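Local coordinates for protein bacteriorhodopsin (Nanosalina sp., PDB 6EYU) that binds retinal and pumps protons inward across the membrane, as a xenorhodopsin of the bacteriorhodopsin-like family, at residues Ile17-Phe31 with Phe49-Leu63. Numbering follows the deposited sequence.
With MUN ([(2~{S})-2,3-bis(oxidanyl)propyl] (~{E})-undec-2-enoate), chain O; MUN ([(2~{S})-2,3-bis(oxidanyl)propyl] (~{E})-undec-2-enoate), chain U; LFA (eicosane), chain F.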
ATOM      1  N   ILE A  17     -16.817  13.415  17.144  1.00 60.86           N
ATOM      2  CA  ILE A  17     -15.494  12.987  16.708  1.00 64.69           C
ATOM      3  C   ILE A  17     -14.698  12.409  17.874  1.00 60.58           C
ATOM      4  O   ILE A  17     -14.050  11.372  17.739  1.00 55.08           O
ATOM      5  CB  ILE A  17     -14.705  14.155  16.089  1.00 66.38           C
ATOM      6  CG1 ILE A  17     -15.238  14.465  14.688  1.00 60.49           C
ATOM      7  CG2 ILE A  17     -13.222  13.821  16.027  1.00 65.09           C
ATOM      8  CD1 ILE A  17     -14.963  15.880  14.228  1.00 61.50           C
ATOM      9  N   LEU A  18     -14.858  13.009  19.051  1.00 60.28           N
ATOM     10  CA  LEU A  18     -14.255  12.472  20.265  1.00 66.40           C
ATOM     11  C   LEU A  18     -14.885  11.134  20.637  1.00 67.79           C
ATOM     12  O   LEU A  18     -14.182  10.146  20.847  1.00 67.02           O
ATOM     13  CB  LEU A  18     -14.409  13.458  21.424  1.00 69.79           C
ATOM     14  CG  LEU A  18     -13.175  13.587  22.319  1.00 79.71           C
ATOM     15  CD1 LEU A  18     -12.147  14.505  21.676  1.00 87.77           C
ATOM     16  CD2 LEU A  18     -13.556  14.088  23.703  1.00 77.42           C
ATOM     17  N   ALA A  19     -16.204  11.130  20.790  1.00 65.83           N
ATOM     18  CA  ALA A  19     -16.924   9.924  21.178  1.00 60.18           C
ATOM     19  C   ALA A  19     -16.619   8.787  20.210  1.00 58.95           C
ATOM     20  O   ALA A  19     -16.590   7.619  20.599  1.00 60.16           O
ATOM     21  CB  ALA A  19     -18.421  10.193  21.222  1.00 62.43           C
ATOM     22  N   TYR A  20     -16.382   9.135  18.948  1.00 56.82           N
ATOM     23  CA  TYR A  20     -16.079   8.141  17.926  1.00 60.89           C
ATOM     24  C   TYR A  20     -14.698   7.535  18.158  1.00 61.03           C
ATOM     25  O   TYR A  20     -14.532   6.316  18.107  1.00 64.56           O
ATOM     26  CB  TYR A  20     -16.145   8.768  16.532  1.00 63.90           C
ATOM     27  CG  TYR A  20     -15.845   7.797  15.412  1.00 64.52           C
ATOM     28  CD1 TYR A  20     -16.822   6.931  14.936  1.00 64.82           C
ATOM     29  CD2 TYR A  20     -14.600   7.780  14.796  1.00 73.18           C
ATOM     30  CE1 TYR A  20     -16.562   6.065  13.891  1.00 68.83           C
ATOM     31  CE2 TYR A  20     -14.338   6.932  13.737  1.00 77.11           C
ATOM     32  CZ  TYR A  20     -15.321   6.073  13.292  1.00 68.53           C
ATOM     33  OH  TYR A  20     -15.058   5.215  12.249  1.00 61.13           O
ATOM     34  N   ILE A  21     -13.710   8.388  18.406  1.00 60.39           N
ATOM     35  CA  ILE A  21     -12.335   7.930  18.565  1.00 65.74           C
ATOM     36  C   ILE A  21     -12.195   7.061  19.812  1.00 68.59           C
ATOM     37  O   ILE A  21     -11.511   6.038  19.791  1.00 70.95           O
ATOM     38  CB  ILE A  21     -11.349   9.110  18.669  1.00 68.38           C
ATOM     39  CG1 ILE A  21     -11.270   9.854  17.335  1.00 66.49           C
ATOM     40  CG2 ILE A  21      -9.970   8.608  19.070  1.00 71.97           C
ATOM     41  CD1 ILE A  21     -10.451  11.126  17.394  1.00 64.28           C
ATOM     42  N   ILE A  22     -12.870   7.455  20.886  1.00 66.80           N
ATOM     43  CA  ILE A  22     -12.762   6.747  22.157  1.00 68.84           C
ATOM     44  C   ILE A  22     -13.399   5.364  22.061  1.00 66.83           C
ATOM     45  O   ILE A  22     -12.833   4.378  22.534  1.00 65.62           O
ATOM     46  CB  ILE A  22     -13.441   7.530  23.297  1.00 70.35           C
ATOM     47  CG1 ILE A  22     -12.730   8.866  23.520  1.00 67.88           C
ATOM     48  CG2 ILE A  22     -13.430   6.711  24.579  1.00 70.26           C
ATOM     49  CD1 ILE A  22     -13.556   9.873  24.293  1.00 67.29           C
ATOM     50  N   THR A  23     -14.551   5.290  21.403  1.00 62.23           N
ATOM     51  CA  THR A  23     -15.254   4.023  21.231  1.00 63.28           C
ATOM     52  C   THR A  23     -14.507   3.120  20.255  1.00 63.08           C
ATOM     53  O   THR A  23     -14.581   1.895  20.348  1.00 61.90           O
ATOM     54  CB  THR A  23     -16.685   4.241  20.707  1.00 63.51           C
ATOM     55  OG1 THR A  23     -16.661   5.147  19.597  1.00 62.72           O
ATOM     56  CG2 THR A  23     -17.577   4.805  21.802  1.00 66.25           C
ATOM     57  N   ALA A  24     -13.801   3.732  19.310  1.00 63.53           N
ATOM     58  CA  ALA A  24     -13.026   2.982  18.327  1.00 66.12           C
ATOM     59  C   ALA A  24     -11.863   2.261  19.001  1.00 65.33           C
ATOM     60  O   ALA A  24     -11.681   1.057  18.823  1.00 69.74           O
ATOM     61  CB  ALA A  24     -12.513   3.912  17.240  1.00 69.62           C
ATOM     62  N   MET A  25     -11.097   2.998  19.797  1.00 61.85           N
ATOM     63  CA  MET A  25      -9.987   2.417  20.541  1.00 68.87           C
ATOM     64  C   MET A  25     -10.483   1.292  21.443  1.00 70.73           C
ATOM     65  O   MET A  25      -9.884   0.218  21.498  1.00 77.20           O
ATOM     66  CB  MET A  25      -9.293   3.489  21.385  1.00 74.15           C
ATOM     67  CG  MET A  25      -8.599   4.568  20.570  1.00 74.19           C
ATOM     68  SD  MET A  25      -7.940   3.951  19.008  1.00 74.62           S
ATOM     69  CE  MET A  25      -7.592   5.487  18.156  1.00 76.23           C
ATOM     70  N   ILE A  26     -11.621   1.517  22.091  1.00 66.88           N
ATOM     71  CA  ILE A  26     -12.159   0.556  23.047  1.00 67.41           C
ATOM     72  C   ILE A  26     -12.705  -0.676  22.330  1.00 64.46           C
ATOM     73  O   ILE A  26     -12.323  -1.803  22.643  1.00 63.92           O
ATOM     74  CB  ILE A  26     -13.280   1.181  23.901  1.00 68.40           C
ATOM     75  CG1 ILE A  26     -12.689   1.815  25.162  1.00 68.99           C
ATOM     76  CG2 ILE A  26     -14.311   0.127  24.276  1.00 66.34           C
ATOM     77  CD1 ILE A  26     -13.508   2.965  25.707  1.00 68.64           C
ATOM     78  N   SER A  27     -13.500  -0.446  21.291  1.00 64.21           N
ATOM     79  CA  SER A  27     -13.954  -1.525  20.421  1.00 63.86           C
ATOM     80  C   SER A  27     -12.771  -2.353  19.926  1.00 63.38           C
ATOM     81  O   SER A  27     -12.848  -3.579  19.850  1.00 57.51           O
ATOM     82  CB  SER A  27     -14.725  -0.957  19.227  1.00 67.61           C
ATOM     83  OG  SER A  27     -16.002  -0.489  19.622  1.00 86.80           O
ATOM     84  N   GLY A  28     -11.679  -1.674  19.592  1.00 65.83           N
ATOM     85  CA  GLY A  28     -10.496  -2.338  19.055  1.00 64.85           C
ATOM     86  C   GLY A  28      -9.918  -3.352  20.022  1.00 65.90           C
ATOM     87  O   GLY A  28      -9.618  -4.484  19.643  1.00 66.76           O
ATOM     88  N   LEU A  29      -9.680  -2.917  21.256  1.00 65.36           N
ATOM     89  CA  LEU A  29      -9.217  -3.814  22.308  1.00 66.72           C
ATOM     90  C   LEU A  29     -10.143  -5.022  22.419  1.00 67.70           C
ATOM     91  O   LEU A  29      -9.685  -6.160  22.514  1.00 70.60           O
ATOM     92  CB  LEU A  29      -9.162  -3.077  23.649  1.00 66.32           C
ATOM     93  CG  LEU A  29      -7.814  -2.472  24.051  1.00 67.86           C
ATOM     94  CD1 LEU A  29      -6.887  -2.337  22.852  1.00 64.63           C
ATOM     95  CD2 LEU A  29      -8.022  -1.124  24.723  1.00 71.13           C
ATOM     96  N   LEU A  30     -11.446  -4.768  22.363  1.00 62.28           N
ATOM     97  CA  LEU A  30     -12.439  -5.824  22.527  1.00 61.87           C
ATOM     98  C   LEU A  30     -12.379  -6.811  21.365  1.00 59.27           C
ATOM     99  O   LEU A  30     -12.451  -8.022  21.565  1.00 59.57           O
ATOM    100  CB  LEU A  30     -13.845  -5.223  22.628  1.00 65.17           C
ATOM    101  CG  LEU A  30     -14.379  -4.990  24.043  1.00 68.16           C
ATOM    102  CD1 LEU A  30     -13.248  -4.979  25.061  1.00 68.55           C
ATOM    103  CD2 LEU A  30     -15.171  -3.694  24.106  1.00 67.09           C
ATOM    104  N   PHE A  31     -12.231  -6.289  20.151  1.00 57.26           N
ATOM    105  CA  PHE A  31     -12.194  -7.131  18.959  1.00 58.10           C
ATOM    106  C   PHE A  31     -11.080  -8.169  19.068  1.00 58.48           C
ATOM    107  O   PHE A  31     -11.240  -9.311  18.640  1.00 58.02           O
ATOM    108  CB  PHE A  31     -11.988  -6.280  17.703  1.00 61.28           C
ATOM    109  CG  PHE A  31     -13.180  -5.444  17.334  1.00 66.63           C
ATOM    110  CD1 PHE A  31     -14.460  -5.839  17.688  1.00 70.04           C
ATOM    111  CD2 PHE A  31     -13.028  -4.303  16.564  1.00 63.85           C
ATOM    112  CE1 PHE A  31     -15.555  -5.057  17.372  1.00 67.25           C
ATOM    113  CE2 PHE A  31     -14.117  -3.510  16.251  1.00 69.02           C
ATOM    114  CZ  PHE A  31     -15.382  -3.888  16.656  1.00 67.71           C
ATOM    115  N   PHE A  49     -10.024  -4.968  14.546  1.00 66.30           N
ATOM    116  CA  PHE A  49      -9.132  -4.132  15.342  1.00 68.49           C
ATOM    117  C   PHE A  49      -8.579  -2.990  14.498  1.00 62.11           C
ATOM    118  O   PHE A  49      -8.680  -1.821  14.874  1.00 63.41           O
ATOM    119  CB  PHE A  49      -7.979  -4.965  15.908  1.00 70.68           C
ATOM    120  CG  PHE A  49      -6.890  -4.143  16.538  1.00 68.71           C
ATOM    121  CD1 PHE A  49      -7.033  -3.647  17.824  1.00 70.26           C
ATOM    122  CD2 PHE A  49      -5.707  -3.900  15.860  1.00 78.23           C
ATOM    123  CE1 PHE A  49      -6.030  -2.899  18.410  1.00 69.24           C
ATOM    124  CE2 PHE A  49      -4.695  -3.161  16.445  1.00 70.61           C
ATOM    125  CZ  PHE A  49      -4.861  -2.652  17.718  1.00 64.26           C
ATOM    126  N   PHE A  50      -8.039  -3.330  13.332  1.00 60.22           N
ATOM    127  CA  PHE A  50      -7.337  -2.355  12.506  1.00 58.16           C
ATOM    128  C   PHE A  50      -8.316  -1.368  11.881  1.00 57.01           C
ATOM    129  O   PHE A  50      -7.988  -0.197  11.685  1.00 57.23           O
ATOM    130  CB  PHE A  50      -6.541  -3.062  11.408  1.00 54.95           C
ATOM    131  CG  PHE A  50      -5.147  -3.438  11.821  1.00 59.25           C
ATOM    132  CD1 PHE A  50      -4.260  -2.470  12.263  1.00 59.43           C
ATOM    133  CD2 PHE A  50      -4.775  -4.769  11.908  1.00 61.26           C
ATOM    134  CE1 PHE A  50      -3.007  -2.820  12.729  1.00 63.61           C
ATOM    135  CE2 PHE A  50      -3.522  -5.125  12.368  1.00 60.23           C
ATOM    136  CZ  PHE A  50      -2.636  -4.149  12.779  1.00 63.49           C
ATOM    137  N   ILE A  51      -9.521  -1.840  11.581  1.00 54.57           N
ATOM    138  CA  ILE A  51     -10.547  -0.985  10.996  1.00 52.32           C
ATOM    139  C   ILE A  51     -10.815   0.221  11.891  1.00 54.32           C
ATOM    140  O   ILE A  51     -10.756   1.364  11.438  1.00 54.28           O
ATOM    141  CB  ILE A  51     -11.867  -1.749  10.782  1.00 54.58           C
ATOM    142  CG1 ILE A  51     -11.772  -2.631   9.535  1.00 55.22           C
ATOM    143  CG2 ILE A  51     -13.024  -0.772  10.645  1.00 56.02           C
ATOM    144  CD1 ILE A  51     -12.806  -3.735   9.491  1.00 53.63           C
ATOM    145  N   VAL A  52     -11.088  -0.037  13.167  1.00 56.59           N
ATOM    146  CA  VAL A  52     -11.523   1.017  14.077  1.00 57.61           C
ATOM    147  C   VAL A  52     -10.341   1.856  14.549  1.00 56.20           C
ATOM    148  O   VAL A  52     -10.464   3.067  14.734  1.00 63.62           O
ATOM    149  CB  VAL A  52     -12.246   0.441  15.310  1.00 59.40           C
ATOM    150  CG1 VAL A  52     -13.616  -0.093  14.920  1.00 59.85           C
ATOM    151  CG2 VAL A  52     -11.406  -0.643  15.968  1.00 62.46           C
ATOM    152  N   VAL A  53      -9.204   1.204  14.771  1.00 54.52           N
ATOM    153  CA  VAL A  53      -8.017   1.891  15.265  1.00 56.80           C
ATOM    154  C   VAL A  53      -7.464   2.839  14.206  1.00 58.81           C
ATOM    155  O   VAL A  53      -7.185   4.004  14.489  1.00 55.37           O
ATOM    156  CB  VAL A  53      -6.913   0.894  15.661  1.00 58.17           C
ATOM    157  CG1 VAL A  53      -5.567   1.598  15.737  1.00 60.08           C
ATOM    158  CG2 VAL A  53      -7.252   0.230  16.987  1.00 60.43           C
ATOM    159  N   TRP A  54      -7.339   2.342  12.980  1.00 57.83           N
ATOM    160  CA  TRP A  54      -6.901   3.171  11.865  1.00 54.79           C
ATOM    161  C   TRP A  54      -7.871   4.327  11.643  1.00 55.70           C
ATOM    162  O   TRP A  54      -7.455   5.476  11.488  1.00 54.31           O
ATOM    163  CB  TRP A  54      -6.788   2.337  10.588  1.00 58.86           C
ATOM    164  CG  TRP A  54      -6.386   3.140   9.390  1.00 59.20           C
ATOM    165  CD1 TRP A  54      -7.220   3.806   8.539  1.00 59.27           C
ATOM    166  CD2 TRP A  54      -5.054   3.530   9.031  1.00 58.45           C
ATOM    167  NE1 TRP A  54      -6.488   4.546   7.641  1.00 57.36           N
ATOM    168  CE2 TRP A  54      -5.156   4.375   7.908  1.00 59.50           C
ATOM    169  CE3 TRP A  54      -3.783   3.191   9.507  1.00 57.99           C
ATOM    170  CZ2 TRP A  54      -4.036   4.892   7.258  1.00 59.28           C
ATOM    171  CZ3 TRP A  54      -2.674   3.723   8.873  1.00 55.94           C
ATOM    172  CH2 TRP A  54      -2.807   4.552   7.753  1.00 59.69           C
ATOM    173  N   SER A  55      -9.162   4.018  11.635  1.00 56.13           N
ATOM    174  CA  SER A  55     -10.193   5.039  11.480  1.00 54.01           C
ATOM    175  C   SER A  55     -10.096   6.070  12.600  1.00 56.74           C
ATOM    176  O   SER A  55     -10.043   7.273  12.345  1.00 59.68           O
ATOM    177  CB  SER A  55     -11.582   4.398  11.481  1.00 56.12           C
ATOM    178  OG  SER A  55     -12.597   5.385  11.424  1.00 56.16           O
ATOM    179  N   GLY A  56     -10.021   5.587  13.836  1.00 55.88           N
ATOM    180  CA  GLY A  56      -9.826   6.457  14.989  1.00 55.96           C
ATOM    181  C   GLY A  56      -8.650   7.396  14.802  1.00 54.48           C
ATOM    182  O   GLY A  56      -8.775   8.606  14.991  1.00 58.46           O
ATOM    183  N   LEU A  57      -7.499   6.833  14.451  1.00 51.59           N
ATOM    184  CA  LEU A  57      -6.288   7.622  14.274  1.00 58.02           C
ATOM    185  C   LEU A  57      -6.518   8.751  13.276  1.00 59.19           C
ATOM    186  O   LEU A  57      -6.267   9.918  13.577  1.00 65.45           O
ATOM    187  CB  LEU A  57      -5.137   6.733  13.804  1.00 58.96           C
ATOM    188  CG  LEU A  57      -4.411   5.992  14.929  1.00 59.35           C
ATOM    189  CD1 LEU A  57      -3.307   5.106  14.373  1.00 63.33           C
ATOM    190  CD2 LEU A  57      -3.854   6.984  15.939  1.00 62.74           C
ATOM    191  N   MET A  58      -7.054   8.406  12.110  1.00 57.38           N
ATOM    192  CA  MET A  58      -7.183   9.365  11.020  1.00 62.50           C
ATOM    193  C   MET A  58      -8.078  10.529  11.435  1.00 60.42           C
ATOM    194  O   MET A  58      -7.895  11.656  10.974  1.00 59.30           O
ATOM    195  CB  MET A  58      -7.754   8.686   9.774  1.00 68.28           C
ATOM    196  CG  MET A  58      -6.781   7.744   9.080  1.00 71.12           C
ATOM    197  SD  MET A  58      -5.070   8.303   9.184  1.00 70.94           S
ATOM    198  CE  MET A  58      -5.160   9.847   8.281  1.00 77.76           C
ATOM    199  N   TYR A  59      -8.973  10.277  12.386  1.00 63.22           N
ATOM    200  CA  TYR A  59      -9.967  11.272  12.777  1.00 62.01           C
ATOM    201  C   TYR A  59      -9.395  12.268  13.783  1.00 60.50           C
ATOM    202  O   TYR A  59      -9.984  13.321  14.025  1.00 54.50           O
ATOM    203  CB  TYR A  59     -11.204  10.591  13.367  1.00 64.05           C
ATOM    204  CG  TYR A  59     -12.319  10.377  12.367  1.00 66.73           C
ATOM    205  CD1 TYR A  59     -12.126   9.580  11.246  1.00 71.43           C
ATOM    206  CD2 TYR A  59     -13.573  10.941  12.562  1.00 68.46           C
ATOM    207  CE1 TYR A  59     -13.158   9.330  10.362  1.00 78.12           C
ATOM    208  CE2 TYR A  59     -14.613  10.692  11.686  1.00 72.74           C
ATOM    209  CZ  TYR A  59     -14.401   9.882  10.590  1.00 77.37           C
ATOM    210  OH  TYR A  59     -15.422   9.660   9.696  1.00 73.53           O
ATOM    211  N   THR A  60      -8.235  11.945  14.346  1.00 63.84           N
ATOM    212  CA  THR A  60      -7.527  12.881  15.213  1.00 63.27           C
ATOM    213  C   THR A  60      -7.076  14.107  14.425  1.00 63.60           C
ATOM    214  O   THR A  60      -6.642  15.103  15.004  1.00 62.35           O
ATOM    215  CB  THR A  60      -6.292  12.230  15.864  1.00 67.53           C
ATOM    216  OG1 THR A  60      -5.418  11.725  14.847  1.00 60.20           O
ATOM    217  CG2 THR A  60      -6.708  11.094  16.786  1.00 72.67           C
ATOM    218  N   ASN A  61      -7.217  14.043  13.104  1.00 63.35           N
ATOM    219  CA  ASN A  61      -6.810  15.146  12.242  1.00 61.75           C
ATOM    220  C   ASN A  61      -7.915  16.191  12.125  1.00 59.65           C
ATOM    221  O   ASN A  61      -7.699  17.272  11.577  1.00 62.99           O
ATOM    222  CB  ASN A  61      -6.439  14.626  10.851  1.00 63.88           C
ATOM    223  CG  ASN A  61      -5.086  13.941  10.827  1.00 62.35           C
ATOM    224  OD1 ASN A  61      -4.053  14.575  11.036  1.00 72.70           O
ATOM    225  ND2 ASN A  61      -5.085  12.647  10.523  1.00 59.26           N
ATOM    226  N   PHE A  62      -9.070  15.902  12.716  1.00 58.22           N
ATOM    227  CA  PHE A  62     -10.109  16.912  12.884  1.00 61.08           C
ATOM    228  C   PHE A  62      -9.982  17.613  14.234  1.00 62.09           C
ATOM    229  O   PHE A  62     -10.421  18.751  14.392  1.00 65.47           O
ATOM    230  CB  PHE A  62     -11.498  16.280  12.754  1.00 63.85           C
ATOM    231  CG  PHE A  62     -11.748  15.636  11.420  1.00 62.33           C
ATOM    232  CD1 PHE A  62     -11.650  16.372  10.250  1.00 68.07           C
ATOM    233  CD2 PHE A  62     -12.120  14.305  11.340  1.00 59.38           C
ATOM    234  CE1 PHE A  62     -11.874  15.778   9.021  1.00 68.92           C
ATOM    235  CE2 PHE A  62     -12.345  13.705  10.114  1.00 60.18           C
ATOM    236  CZ  PHE A  62     -12.221  14.443   8.953  1.00 65.42           C
ATOM    237  N   LEU A  63      -9.326  16.954  15.184  1.00 63.37           N
ATOM    238  CA  LEU A  63      -9.104  17.536  16.504  1.00 67.86           C
ATOM    239  C   LEU A  63      -7.862  18.419  16.507  1.00 72.34           C
ATOM    240  O   LEU A  63      -7.643  19.194  17.439  1.00 70.85           O
ATOM    241  CB  LEU A  63      -8.955  16.435  17.555  1.00 68.05           C
ATOM    242  CG  LEU A  63     -10.140  15.478  17.693  1.00 70.10           C
ATOM    243  CD1 LEU A  63      -9.986  14.618  18.937  1.00 76.56           C
ATOM    244  CD2 LEU A  63     -11.452  16.250  17.731  1.00 68.06           C
TER
HETATM  245  CAR MUN O 312      -2.735  -0.928   6.909  1.00 77.02           C
HETATM  246  CAQ MUN O 312      -2.881  -1.135   8.417  1.00 67.22           C
HETATM  247  CAP MUN O 312      -3.219  -2.600   8.690  1.00 65.99           C
HETATM  248  CAO MUN O 312      -4.173  -3.104   7.607  1.00 80.07           C
HETATM  249  CAN MUN O 312      -3.963  -4.604   7.415  1.00 77.74           C
HETATM  250  CAM MUN O 312      -3.425  -5.205   8.713  1.00 76.09           C
HETATM  251  CAK MUN O 312      -4.268  -6.424   9.079  1.00 81.55           C
HETATM  252  CAH MUN O 312      -4.473  -7.270   7.823  1.00 80.06           C
HETATM  253  CAF MUN O 312      -4.391  -8.754   8.185  1.00 73.42           C
HETATM  254  CAC MUN O 312      -5.486  -9.623   7.566  1.00 76.60           C
HETATM  255  CAA MUN O 312      -5.453 -11.100   7.959  1.00 93.80           C
HETATM  256  OAD MUN O 312      -4.854 -11.476   8.966  1.00101.00           O
HETATM  257  OAB MUN O 312      -6.138 -11.929   7.127  1.00 96.57           O
HETATM  258  CAE MUN O 312      -5.209 -12.732   6.398  1.00103.00           C
HETATM  259  CAG MUN O 312      -5.472 -14.209   6.697  1.00103.12           C
HETATM  260  OAJ MUN O 312      -6.654 -14.631   6.012  1.00118.63           O
HETATM  261  CAI MUN O 312      -4.281 -15.043   6.225  1.00 98.27           C
HETATM  262  OAL MUN O 312      -4.642 -16.427   6.218  1.00104.23           O
HETATM  263  CAN MUN U 318      -8.473   6.543  23.971  1.00 86.70           C
HETATM  264  CAM MUN U 318      -7.790   7.472  22.965  1.00 88.03           C
HETATM  265  CAK MUN U 318      -7.885   8.916  23.460  1.00 85.32           C
HETATM  266  CAH MUN U 318      -9.182   9.547  22.946  1.00 88.71           C
HETATM  267  CAF MUN U 318      -8.854  10.690  21.981  1.00 79.43           C
HETATM  268  CAC MUN U 318      -8.126  11.896  22.611  1.00 82.71           C
HETATM  269  CAA MUN U 318      -7.860  13.090  21.666  1.00 95.79           C
HETATM  270  OAD MUN U 318      -7.721  12.899  20.459  1.00115.57           O
HETATM  271  OAB MUN U 318      -7.438  14.222  22.293  1.00110.79           O
HETATM  272  CAE MUN U 318      -6.364  14.793  21.537  1.00103.97           C
HETATM  273  CAG MUN U 318      -6.682  16.254  21.210  1.00103.27           C
HETATM  274  OAJ MUN U 318      -7.915  16.625  21.831  1.00127.37           O
HETATM  275  CAI MUN U 318      -5.556  17.148  21.733  1.00 96.48           C
HETATM  276  OAL MUN U 318      -5.986  18.511  21.726  1.00 97.18           O
HETATM  277  C7  LFA F 303     -18.597   4.067  25.173  1.00121.91           C
HETATM  278  C8  LFA F 303     -18.214   5.180  26.146  1.00129.00           C
HETATM  279  C9  LFA F 303     -17.487   6.290  25.390  1.00109.74           C
HETATM  280  C10 LFA F 303     -18.234   7.610  25.571  1.00104.73           C
HETATM  281  C11 LFA F 303     -17.280   8.774  25.313  1.00103.32           C
HETATM  282  C12 LFA F 303     -18.055  10.092  25.314  1.00105.15           C
HETATM  283  C13 LFA F 303     -17.097  11.239  24.997  1.00104.05           C
HETATM  284  C14 LFA F 303     -17.847  12.570  24.996  1.00104.97           C
HETATM  285  C15 LFA F 303     -16.852  13.701  24.745  1.00121.18           C
HETATM  286  C16 LFA F 303     -17.449  15.038  25.180  1.00122.53           C
HETATM  287  C17 LFA F 303     -16.894  16.149  24.289  1.00127.16           C
HETATM  288  C18 LFA F 303     -16.193  17.202  25.145  1.00120.37           C
HETATM  289  C19 LFA F 303     -15.908  18.435  24.289  1.00109.16           C
HETATM  290  C20 LFA F 303     -15.102  18.023  23.059  1.00106.48           C
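With CG of Tyr20 opposite its backbone N (chi1 -180°) and OG of Ser55 likewise anti to its own, the two side chains meet between the helices, and Tyr20 OH gives its proton to Ser55 OG at 2.6 Å, the serine oxygen lying at the edge of the phenol ring, in its plane. Ser55 OG is also hydrogen-bonded to Asp76 of helix 72-93, which ties the tyrosine into a short polar chain. One turn along, Tyr20 CE2 sits over the centre of the Tyr59 ring, 4.0 Å above its plane, with the two planes at 35°; Phe62 CE2 covers the other face, and Tyr59 OH is hydrogen-bonded to Leu205 O. A phenylalanine in place of Tyr20 lacks the hydroxyl and would probably leave Ser55 OG without its donor from helix 14-38. These are the first two long helices of the seven-helix retinal-protein fold; the axes of segments 17-31 and 49-63 come within 8.0 Å, nearly antiparallel at 156°. Glycines bring the backbones close: Gly28 CA is 4.3 Å from Phe49 CA, and Gly28 O lies at the edge of the Phe49 ring, near its plane, 3.3 Å from CD1. Ile21 is a knob among Gly56, Tyr59, Thr60 and Leu63, its CD1 meeting Leu63 CD1 tip to tip at 3.8 Å. On the lipid side, Ile21 CG2 and Leu63 CD1 both touch a bound monoacylglycerol, while Leu18 CD2 packs on eicosane C15 at 3.5 Å.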